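PDB 4RGZ: Xaa-Pro aminopeptidase from Thermococcus sibiricus MM 739, which probably removes amino-terminal residues from peptides or cleaves dipeptides ahead of proline, as a zinc-binding metallopeptidase of the M24B (prolidase) family. Local coordinates for residues C235-R240 with R342-V347; E263-K268 with E276-T281; A206-R211 with G332-G337; D157-R162 with Y182-E187. One frame throughout, in Å; residues are numbered along the deposited sequence.

Contact 1: C235-R240 with R342-V347. With ZN (zinc ion), chain E.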
# COMPACT_ATOMS: atom_id res chain seq x y z
N CYS A 235 0.15 -14.81 3.85
CA CYS A 235 -0.48 -13.93 4.82
C CYS A 235 -1.24 -14.66 5.96
O CYS A 235 -2.03 -15.63 5.74
CB CYS A 235 -1.50 -13.03 4.08
SG CYS A 235 -0.80 -11.66 3.14
N SER A 236 -1.05 -14.14 7.16
CA SER A 236 -1.86 -14.56 8.27
C SER A 236 -2.60 -13.34 8.77
O SER A 236 -2.34 -12.19 8.32
CB SER A 236 -0.98 -15.11 9.38
OG SER A 236 -0.19 -14.12 9.96
N ASP A 237 -3.52 -13.59 9.71
CA ASP A 237 -4.54 -12.61 10.10
C ASP A 237 -5.24 -13.16 11.34
O ASP A 237 -6.05 -14.11 11.27
CB ASP A 237 -5.53 -12.44 8.94
CG ASP A 237 -6.56 -11.35 9.18
OD1 ASP A 237 -6.45 -10.59 10.18
OD2 ASP A 237 -7.50 -11.25 8.35
N VAL A 238 -4.96 -12.56 12.48
CA VAL A 238 -5.55 -13.02 13.69
C VAL A 238 -6.17 -11.82 14.41
O VAL A 238 -5.71 -10.66 14.23
CB VAL A 238 -4.47 -13.72 14.53
CG1 VAL A 238 -3.49 -12.73 15.11
CG2 VAL A 238 -5.09 -14.59 15.61
N THR A 239 -7.24 -12.09 15.16
CA THR A 239 -7.88 -11.12 16.04
C THR A 239 -8.10 -11.77 17.42
O THR A 239 -8.54 -12.92 17.52
CB THR A 239 -9.28 -10.68 15.49
OG1 THR A 239 -9.16 -10.10 14.18
CG2 THR A 239 -9.93 -9.66 16.39
N ARG A 240 -7.81 -11.04 18.49
CA ARG A 240 -8.14 -11.53 19.82
C ARG A 240 -8.71 -10.40 20.70
O ARG A 240 -8.43 -9.21 20.47
CB ARG A 240 -6.91 -12.18 20.49
CG ARG A 240 -6.51 -13.51 19.86
CD ARG A 240 -7.54 -14.62 20.16
NE ARG A 240 -7.09 -15.95 19.74
CZ ARG A 240 -7.23 -16.47 18.52
NH1 ARG A 240 -7.81 -15.80 17.54
NH2 ARG A 240 -6.77 -17.69 18.29
N ARG A 342 -14.42 -9.64 18.65
CA ARG A 342 -14.16 -10.47 17.47
C ARG A 342 -13.06 -11.48 17.81
O ARG A 342 -12.10 -11.16 18.50
CB ARG A 342 -13.76 -9.61 16.26
CG ARG A 342 -13.54 -10.41 14.96
CD ARG A 342 -12.70 -9.69 13.92
NE ARG A 342 -13.17 -8.33 13.89
CZ ARG A 342 -12.48 -7.22 14.12
NH1 ARG A 342 -11.16 -7.22 14.29
NH2 ARG A 342 -13.15 -6.09 14.13
N ILE A 343 -13.23 -12.72 17.34
CA ILE A 343 -12.23 -13.79 17.53
C ILE A 343 -12.00 -14.39 16.14
O ILE A 343 -12.92 -14.88 15.49
CB ILE A 343 -12.72 -14.88 18.53
CG1 ILE A 343 -13.03 -14.29 19.92
CG2 ILE A 343 -11.69 -16.01 18.66
CD1 ILE A 343 -13.78 -15.24 20.85
N GLU A 344 -10.75 -14.34 15.69
CA GLU A 344 -10.39 -14.71 14.34
C GLU A 344 -9.28 -15.75 14.36
O GLU A 344 -8.27 -15.63 15.08
CB GLU A 344 -9.89 -13.48 13.60
CG GLU A 344 -9.71 -13.66 12.10
CD GLU A 344 -9.06 -12.44 11.45
OE1 GLU A 344 -8.42 -11.62 12.16
OE2 GLU A 344 -9.19 -12.32 10.21
N ASP A 345 -9.47 -16.77 13.55
CA ASP A 345 -8.46 -17.78 13.35
C ASP A 345 -8.25 -17.94 11.85
O ASP A 345 -9.10 -17.58 11.01
CB ASP A 345 -8.92 -19.12 13.96
CG ASP A 345 -8.69 -19.21 15.47
OD1 ASP A 345 -7.62 -18.83 15.99
OD2 ASP A 345 -9.58 -19.73 16.17
N ASP A 346 -7.10 -18.52 11.51
CA ASP A 346 -6.81 -18.89 10.15
C ASP A 346 -7.03 -20.39 10.05
O ASP A 346 -6.49 -21.14 10.86
CB ASP A 346 -5.39 -18.45 9.81
CG ASP A 346 -5.28 -16.95 9.83
OD1 ASP A 346 -6.37 -16.33 9.87
OD2 ASP A 346 -4.16 -16.37 9.82
N VAL A 347 -7.86 -20.82 9.10
CA VAL A 347 -8.18 -22.24 8.94
C VAL A 347 -7.74 -22.69 7.54
O VAL A 347 -7.92 -21.98 6.57
CB VAL A 347 -9.70 -22.49 9.09
CG1 VAL A 347 -10.03 -23.97 8.97
CG2 VAL A 347 -10.25 -21.90 10.37
ZN ZN E . -8.23 -9.84 10.91
O HOH W 1 -9.67 -9.38 9.47
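Strands 234-243 and 339-350 run roughly antiparallel here, and Thr-239 comes closest to Glu-344, with 4.7 Å between their CA atoms. The backbone link is a long one, Glu-344 N to Thr-239 O at 3.2 Å, so side chains carry most of the contact. Asp-237 and Glu-344 bring their carboxylates together almost perpendicular, the planes 78° apart, and share a zinc ion: Asp-237 OD1 binds it at 2.1 Å and Glu-344 OE1 at 2.2 Å. Glu-344 reaches the metal on a fully extended chain, CG anti to the backbone N (chi1 -169°). Asp-226 and a water complete the ligands. Behind Asp-237, its backbone N donates to the syn lone pair of Asp-346 OD2 at 2.9 Å, a second-shell tie.

Away from the metal, the guanidinium of Arg-240 folds back over the strand pair. NH1 lies between two carbonyls, Thr-239 O and Glu-344 O, both near the guanidinium plane, while NH2 forms a salt bridge with Asp-345 OD1 at 2.7 Å. Glu-344 N and Arg-240 NH1 approach Thr-239 O from opposite faces of its plane. Asp-345 is also held by Arg-356, Arg-362 and Thr-358. A leucine in place of Arg-240 would probably leave the buried Glu-344 O without this donor and Asp-345 short of one positive partner. The contact thus illustrates how a metal site is built across two strands of the pita-bread fold: acidic ligands gather round the cation, whose positive charge probably offsets their mutual repulsion, while an arginine clamps the ligand-bearing backbones from behind.

Contact 2: E263-K268 with E276-T281; sequences ETAVQK and EVVDAT
Lys-268 can be followed outward from helix 249-268 alongside Thr-281 on helix 275-288. Its CB lies 4.1 Å from Thr-281 OG1, and CG, the nearest of its atoms to that oxygen, comes to 3.7 Å. CD still runs past the same hydroxyl. With CG anti to the backbone N (chi1 -172°) and a bend at chi2, the chain turns along the neighbouring helix, where CE meets Val-277 CG1 at 3.8 Å. The lysine therefore contributes its methylenes to the contact. Thr-281 OG1 hydrogen-bonds back to Val-277 O at 2.9 Å, one turn earlier in its own helix, which fixes the rotation of the side chain and turns its CG2 methyl to the opposing backbone. That methyl sits 3.7 Å from Thr-264 O and also close to Ala-265 CA. Deeper in, Val-278 CG1 packs on Ala-265, 3.7 Å from Ala-265 O, and both residues also touch Ile-329 of the underlying strand 326-335.

A glycine in place of Thr-281 would probably open a gap over Ala-265 and strip the Lys-268 methylenes of their support. The two segments lie antiparallel at 156°, their axes 8.5 Å apart, as expected of a helical hairpin closed by a short connection. No hydrogen bond crosses between them, so the helices meet through methyls, the small Ala-265 and the aliphatic part of a lysine, by van der Waals contact.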
# COMPACT_ATOMS: atom_id res chain seq x y z
N GLU A 263 -16.11 -20.99 17.50
CA GLU A 263 -15.84 -22.40 17.72
C GLU A 263 -16.69 -23.31 16.82
O GLU A 263 -16.20 -24.31 16.31
CB GLU A 263 -16.00 -22.77 19.20
CG GLU A 263 -15.77 -24.25 19.55
CD GLU A 263 -14.40 -24.78 19.14
OE1 GLU A 263 -13.44 -23.98 18.99
OE2 GLU A 263 -14.28 -26.01 18.93
N THR A 264 -17.94 -22.97 16.61
CA THR A 264 -18.81 -23.94 15.98
C THR A 264 -18.71 -23.82 14.47
O THR A 264 -18.86 -24.81 13.75
CB THR A 264 -20.24 -23.84 16.56
OG1 THR A 264 -20.17 -23.91 17.99
CG2 THR A 264 -21.15 -24.95 16.04
N ALA A 265 -18.42 -22.62 14.00
CA ALA A 265 -18.22 -22.39 12.57
C ALA A 265 -16.92 -23.08 12.12
O ALA A 265 -16.87 -23.74 11.06
CB ALA A 265 -18.21 -20.93 12.25
N VAL A 266 -15.89 -22.98 12.95
CA VAL A 266 -14.65 -23.69 12.72
C VAL A 266 -14.96 -25.18 12.62
O VAL A 266 -14.61 -25.82 11.65
CB VAL A 266 -13.61 -23.41 13.81
CG1 VAL A 266 -12.53 -24.50 13.82
CG2 VAL A 266 -12.99 -22.04 13.58
N GLN A 267 -15.69 -25.74 13.58
CA GLN A 267 -15.97 -27.17 13.56
C GLN A 267 -16.78 -27.56 12.33
O GLN A 267 -16.65 -28.70 11.87
CB GLN A 267 -16.65 -27.63 14.84
CG GLN A 267 -15.69 -27.81 15.99
CD GLN A 267 -16.40 -27.86 17.34
OE1 GLN A 267 -17.65 -27.75 17.42
NE2 GLN A 267 -15.62 -28.04 18.43
N LYS A 268 -17.56 -26.62 11.79
CA LYS A 268 -18.39 -26.91 10.62
C LYS A 268 -17.53 -27.02 9.36
O LYS A 268 -17.91 -27.68 8.42
CB LYS A 268 -19.49 -25.84 10.42
CG LYS A 268 -20.54 -26.15 9.32
CD LYS A 268 -21.66 -27.07 9.81
CE LYS A 268 -22.57 -27.54 8.68
NZ LYS A 268 -23.89 -28.07 9.14
N GLU A 276 -21.11 -20.13 2.48
CA GLU A 276 -22.24 -19.52 3.18
C GLU A 276 -22.77 -20.35 4.39
O GLU A 276 -23.14 -19.77 5.44
CB GLU A 276 -23.38 -19.18 2.23
CG GLU A 276 -23.97 -20.38 1.50
CD GLU A 276 -25.15 -20.00 0.65
OE1 GLU A 276 -25.42 -18.80 0.49
OE2 GLU A 276 -25.82 -20.90 0.14
N VAL A 277 -22.79 -21.68 4.24
CA VAL A 277 -23.27 -22.54 5.34
C VAL A 277 -22.40 -22.32 6.57
O VAL A 277 -22.89 -22.27 7.70
CB VAL A 277 -23.34 -24.03 4.92
CG1 VAL A 277 -23.61 -24.91 6.11
CG2 VAL A 277 -24.44 -24.23 3.90
N VAL A 278 -21.11 -22.14 6.35
CA VAL A 278 -20.17 -21.89 7.45
C VAL A 278 -20.43 -20.53 8.05
O VAL A 278 -20.40 -20.35 9.29
CB VAL A 278 -18.69 -22.01 6.99
CG1 VAL A 278 -17.73 -21.70 8.13
CG2 VAL A 278 -18.44 -23.42 6.48
N ASP A 279 -20.73 -19.56 7.19
CA ASP A 279 -21.09 -18.22 7.65
C ASP A 279 -22.39 -18.29 8.46
O ASP A 279 -22.48 -17.73 9.55
CB ASP A 279 -21.25 -17.27 6.47
CG ASP A 279 -21.70 -15.88 6.89
OD1 ASP A 279 -20.87 -15.13 7.43
OD2 ASP A 279 -22.89 -15.55 6.68
N ALA A 280 -23.38 -18.98 7.91
CA ALA A 280 -24.68 -19.17 8.59
C ALA A 280 -24.59 -19.89 9.94
O ALA A 280 -25.49 -19.80 10.74
CB ALA A 280 -25.71 -19.85 7.68
N THR A 281 -23.51 -20.61 10.19
CA THR A 281 -23.35 -21.32 11.46
C THR A 281 -23.05 -20.33 12.57
O THR A 281 -23.80 -20.26 13.52
CB THR A 281 -22.25 -22.41 11.33
OG1 THR A 281 -22.68 -23.34 10.34
CG2 THR A 281 -22.02 -23.17 12.64

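Contact 3: A206-R211 with G332-G337; sequences ANPHHR and GIYLQG
The loop between strands 198-201 and 222-231, which carries a type I beta turn from Asn-207 to His-210, folds against the end of strand 326-335 in the metallopeptidase domain. Pro-208 and Tyr-334 make the central contact. Pro-208 CG sits over the middle of the Tyr-334 ring, 3.8 Å from the centroid and only 4° from the ring normal, a CH-pi contact in which the pyrrolidine presses on one face of the aromatic ring. Tyr-334 CG stands beside the backbone N, anti to the carbonyl carbon (chi1 -52°), and this swings the ring beneath the proline.

Ala-206 flanks the same residue: its carbonyl oxygen approaches Tyr-334 CB, while its methyl lies 3.4 Å from Leu-335 O and 3.9 Å from Gln-336 CA. The bent side chain of Gln-336 curls back to the loop, bringing OE1 to 4.2 Å from Ala-206 CB. No hydrogen bond joins the two segments.

The tyrosine's polar end is held by other parts of the fold. Its OH hydrogen-bonds with His-297 and with NE of Arg-342, the arginine that forms a salt bridge with the zinc ligand Asp-226. The loop also faces the second subunit, where His-209 meets Tyr-66 of that chain and Arg-211 forms a salt bridge with its Asp-191. One aromatic residue thus serves two chemistries: its ring offers a nonpolar face to the proline, while its hydroxyl joins a polar network, so that a loop at the subunit interface rests on a tyrosine one step behind Arg-342, the second-shell partner of Asp-226.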
# COMPACT_ATOMS: atom_id res chain seq x y z
N ALA A 206 -16.33 -1.07 18.81
CA ALA A 206 -17.69 -1.34 18.33
C ALA A 206 -17.75 -1.12 16.86
O ALA A 206 -18.73 -1.45 16.21
CB ALA A 206 -18.70 -0.42 19.03
N ASN A 207 -16.69 -0.53 16.34
CA ASN A 207 -16.62 -0.17 14.94
C ASN A 207 -15.56 -1.04 14.25
O ASN A 207 -14.37 -0.84 14.44
CB ASN A 207 -16.32 1.33 14.82
CG ASN A 207 -16.36 1.83 13.38
OD1 ASN A 207 -16.36 3.04 13.14
ND2 ASN A 207 -16.38 0.90 12.41
N PRO A 208 -16.01 -2.02 13.43
CA PRO A 208 -15.05 -2.98 12.86
C PRO A 208 -13.97 -2.31 12.03
O PRO A 208 -12.92 -2.92 11.82
CB PRO A 208 -15.93 -3.86 11.96
CG PRO A 208 -17.29 -3.74 12.55
CD PRO A 208 -17.38 -2.29 12.95
N HIS A 209 -14.22 -1.07 11.60
CA HIS A 209 -13.37 -0.37 10.64
C HIS A 209 -12.42 0.64 11.28
O HIS A 209 -11.84 1.50 10.60
CB HIS A 209 -14.26 0.28 9.58
CG HIS A 209 -14.83 -0.70 8.56
ND1 HIS A 209 -14.74 -2.05 8.70
CD2 HIS A 209 -15.52 -0.48 7.36
CE1 HIS A 209 -15.34 -2.66 7.65
NE2 HIS A 209 -15.82 -1.70 6.83
N HIS A 210 -12.22 0.51 12.58
CA HIS A 210 -11.62 1.54 13.37
C HIS A 210 -10.17 1.75 13.07
O HIS A 210 -9.42 0.83 12.93
CB HIS A 210 -11.83 1.21 14.85
CG HIS A 210 -11.21 2.20 15.79
ND1 HIS A 210 -11.66 3.46 15.92
CD2 HIS A 210 -10.14 2.08 16.67
CE1 HIS A 210 -10.91 4.11 16.82
NE2 HIS A 210 -9.98 3.26 17.27
N ARG A 211 -9.77 3.01 13.02
CA ARG A 211 -8.39 3.40 12.84
C ARG A 211 -7.87 3.74 14.24
O ARG A 211 -8.39 4.64 14.88
CB ARG A 211 -8.35 4.62 11.90
CG ARG A 211 -6.98 5.15 11.48
CD ARG A 211 -7.13 6.60 10.99
NE ARG A 211 -5.88 7.37 10.86
CZ ARG A 211 -5.78 8.71 10.89
NH1 ARG A 211 -6.86 9.48 11.05
NH2 ARG A 211 -4.59 9.29 10.75
N GLY A 332 -18.20 -11.47 15.02
CA GLY A 332 -18.08 -10.54 16.12
C GLY A 332 -19.41 -9.97 16.55
O GLY A 332 -20.41 -10.09 15.84
N ILE A 333 -19.41 -9.37 17.73
CA ILE A 333 -20.53 -8.55 18.15
C ILE A 333 -20.04 -7.13 18.43
O ILE A 333 -18.97 -6.93 19.06
CB ILE A 333 -21.28 -9.14 19.34
CG1 ILE A 333 -21.84 -10.51 18.97
CG2 ILE A 333 -22.45 -8.23 19.70
CD1 ILE A 333 -22.52 -11.26 20.09
N TYR A 334 -20.80 -6.16 17.93
CA TYR A 334 -20.44 -4.74 18.00
C TYR A 334 -21.56 -3.91 18.56
O TYR A 334 -22.63 -3.77 17.94
CB TYR A 334 -20.03 -4.23 16.64
CG TYR A 334 -18.99 -5.14 16.05
CD1 TYR A 334 -17.62 -5.00 16.39
CD2 TYR A 334 -19.36 -6.20 15.21
CE1 TYR A 334 -16.68 -5.85 15.88
CE2 TYR A 334 -18.42 -7.05 14.69
CZ TYR A 334 -17.08 -6.87 15.01
OH TYR A 334 -16.14 -7.76 14.47
N LEU A 335 -21.28 -3.35 19.72
CA LEU A 335 -22.28 -2.70 20.52
C LEU A 335 -21.94 -1.24 20.66
O LEU A 335 -21.09 -0.84 21.48
CB LEU A 335 -22.42 -3.40 21.88
CG LEU A 335 -22.96 -4.85 21.87
CD1 LEU A 335 -23.22 -5.31 23.29
CD2 LEU A 335 -24.21 -5.05 21.03
N GLN A 336 -22.60 -0.44 19.84
CA GLN A 336 -22.32 0.98 19.76
C GLN A 336 -22.32 1.62 21.15
O GLN A 336 -23.21 1.37 21.95
CB GLN A 336 -23.29 1.67 18.81
CG GLN A 336 -22.71 2.88 18.11
CD GLN A 336 -21.58 2.52 17.14
OE1 GLN A 336 -21.59 1.43 16.54
NE2 GLN A 336 -20.62 3.43 16.98
N GLY A 337 -21.28 2.39 21.45
CA GLY A 337 -21.19 3.09 22.70
C GLY A 337 -20.58 2.26 23.80
O GLY A 337 -20.23 2.78 24.85

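Contact 4: D157-R162 with Y182-E187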
# COMPACT_ATOMS: atom_id res chain seq x y z
N ASP A 157 0.95 -15.93 16.52
CA ASP A 157 0.77 -16.50 17.85
C ASP A 157 1.82 -15.97 18.83
O ASP A 157 1.49 -15.43 19.88
CB ASP A 157 0.80 -18.03 17.81
CG ASP A 157 -0.52 -18.63 17.37
OD1 ASP A 157 -1.39 -17.90 16.89
OD2 ASP A 157 -0.72 -19.84 17.52
N LYS A 158 3.10 -16.08 18.49
CA LYS A 158 4.11 -15.62 19.41
C LYS A 158 3.94 -14.15 19.80
O LYS A 158 4.05 -13.80 20.96
CB LYS A 158 5.50 -15.94 18.89
CG LYS A 158 5.99 -17.31 19.36
CD LYS A 158 7.27 -17.76 18.64
CE LYS A 158 6.96 -18.37 17.26
NZ LYS A 158 8.14 -18.38 16.36
N VAL A 159 3.64 -13.30 18.82
CA VAL A 159 3.30 -11.89 19.02
C VAL A 159 2.14 -11.77 20.03
O VAL A 159 2.27 -11.10 21.05
CB VAL A 159 3.01 -11.22 17.65
CG1 VAL A 159 2.40 -9.84 17.81
CG2 VAL A 159 4.29 -11.15 16.83
N PHE A 160 1.04 -12.46 19.79
CA PHE A 160 -0.01 -12.52 20.80
C PHE A 160 0.47 -12.62 22.25
O PHE A 160 0.02 -11.83 23.08
CB PHE A 160 -0.99 -13.65 20.50
CG PHE A 160 -2.03 -13.81 21.56
CD1 PHE A 160 -3.11 -12.98 21.60
CD2 PHE A 160 -1.89 -14.79 22.53
CE1 PHE A 160 -4.07 -13.12 22.58
CE2 PHE A 160 -2.85 -14.94 23.52
CZ PHE A 160 -3.94 -14.10 23.55
N TYR A 161 1.35 -13.57 22.56
CA TYR A 161 1.78 -13.78 23.95
C TYR A 161 2.64 -12.64 24.44
O TYR A 161 2.43 -12.12 25.54
CB TYR A 161 2.52 -15.13 24.16
CG TYR A 161 1.67 -16.32 23.81
CD1 TYR A 161 0.45 -16.54 24.46
CD2 TYR A 161 2.04 -17.21 22.78
CE1 TYR A 161 -0.36 -17.60 24.13
CE2 TYR A 161 1.21 -18.29 22.43
CZ TYR A 161 0.01 -18.48 23.12
OH TYR A 161 -0.84 -19.52 22.83
N ARG A 162 3.63 -12.25 23.65
CA ARG A 162 4.53 -11.20 24.07
C ARG A 162 3.72 -9.92 24.27
O ARG A 162 3.96 -9.16 25.20
CB ARG A 162 5.70 -11.04 23.10
CG ARG A 162 7.05 -10.87 23.80
CD ARG A 162 8.11 -11.57 22.98
NE ARG A 162 9.45 -11.01 23.14
CZ ARG A 162 10.12 -10.27 22.23
NH1 ARG A 162 9.59 -9.94 21.05
NH2 ARG A 162 11.35 -9.85 22.54
N TYR A 182 6.09 -3.60 15.24
CA TYR A 182 7.51 -3.68 15.58
C TYR A 182 7.90 -5.08 15.96
O TYR A 182 8.90 -5.60 15.45
CB TYR A 182 7.87 -2.75 16.73
CG TYR A 182 9.37 -2.66 16.97
CD1 TYR A 182 10.21 -2.07 16.04
CD2 TYR A 182 9.94 -3.20 18.11
CE1 TYR A 182 11.57 -1.99 16.25
CE2 TYR A 182 11.31 -3.15 18.33
CZ TYR A 182 12.11 -2.54 17.39
OH TYR A 182 13.46 -2.48 17.62
N MET A 183 7.12 -5.68 16.85
CA MET A 183 7.30 -7.08 17.21
C MET A 183 7.35 -8.03 16.01
O MET A 183 8.33 -8.75 15.84
CB MET A 183 6.25 -7.54 18.20
CG MET A 183 6.55 -7.11 19.62
SD MET A 183 5.28 -7.81 20.67
CE MET A 183 3.94 -6.65 20.52
N ILE A 184 6.32 -8.00 15.16
CA ILE A 184 6.28 -8.81 13.95
C ILE A 184 7.54 -8.65 13.08
O ILE A 184 7.99 -9.61 12.44
CB ILE A 184 5.03 -8.49 13.12
CG1 ILE A 184 3.76 -8.71 13.92
CG2 ILE A 184 5.00 -9.30 11.84
CD1 ILE A 184 2.49 -8.35 13.14
N LYS A 185 8.12 -7.45 13.06
CA LYS A 185 9.33 -7.25 12.28
C LYS A 185 10.62 -7.48 13.06
O LYS A 185 11.68 -7.44 12.47
CB LYS A 185 9.32 -5.88 11.59
CG LYS A 185 8.09 -5.68 10.70
CD LYS A 185 8.01 -4.25 10.20
CE LYS A 185 6.89 -4.06 9.19
NZ LYS A 185 7.15 -2.82 8.38
N ASN A 186 10.54 -7.71 14.38
CA ASN A 186 11.62 -8.39 15.18
C ASN A 186 11.13 -9.70 15.92
O ASN A 186 11.35 -9.91 17.12
CB ASN A 186 12.33 -7.39 16.10
CG ASN A 186 12.51 -6.02 15.43
OD1 ASN A 186 11.56 -5.48 14.88
ND2 ASN A 186 13.74 -5.48 15.47
N GLU A 187 10.40 -10.52 15.16
CA GLU A 187 10.07 -11.91 15.47
C GLU A 187 10.27 -12.61 14.13
O GLU A 187 9.48 -13.49 13.75
CB GLU A 187 8.60 -12.11 15.88
CG GLU A 187 8.18 -11.50 17.20
CD GLU A 187 8.03 -12.51 18.31
OE1 GLU A 187 7.56 -12.12 19.40
OE2 GLU A 187 8.39 -13.69 18.09
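Val-159 and Ile-184 meet nearly at right angles: the CG2 methyl of Val-159, placed beside its own backbone N, points into CG1 of Ile-184 at 3.8 Å. The same methyl also touches Glu-187 CG at 3.9 Å, so one valine branch fills the angle between the end of helix 173-185 and the residues that follow it. Met-183 points at the other helix, and its chain, extended at chi2 (-176°), carries SD to 4.1 Å from Arg-162 CB.

Glu-187 lies between two basic residues. Its OE1 accepts a weak, bent hydrogen bond from Arg-162 NH1 at 3.4 Å, part of a salt bridge in which the guanidinium and carboxylate planes stand 88° apart. Such a crossed pairing rules out a flat, two-pronged grip. Its OE2 rests 3.7 Å from Lys-158 CB, the lysine's ammonium lying farther off.

Beneath this polar rim, Val-159 and Ile-184 both touch Tyr-227 of strand 222-231. At the far side of helix 173-185, Tyr-182 meets Tyr-182 of the second subunit. Helices packed on the outer face of a curved sheet characterise the pita-bread fold of M24 peptidases, and this nonpolar seam with a weak salt bridge at its margin joins two of them.

Overall arrangement
Followed from the N terminus, the chain first meets contact 4, which closes the short loop between helices 143-164 and 173-185 before any other contact opens. Contact 3 opens next, at 206-211, and contact 1 at 235-240. Contact 2 closes its hairpin at 263-268 and 276-281, nested inside both larger loops. Contact 3 then closes at 332-337 and contact 1 at 342-347, so these two cross. Contact 1 is the hub: Arg-342 meets contact 3 through Tyr-334 and Pro-208, Val-347 packs on Val-266 of contact 2, and Arg-240 lies on Phe-160 of contact 4. Contact 1 joins the two zinc-bearing sheets, contacts 2 and 4 pair helices that pack on them, and contact 3 sets a loop on strand 326-335.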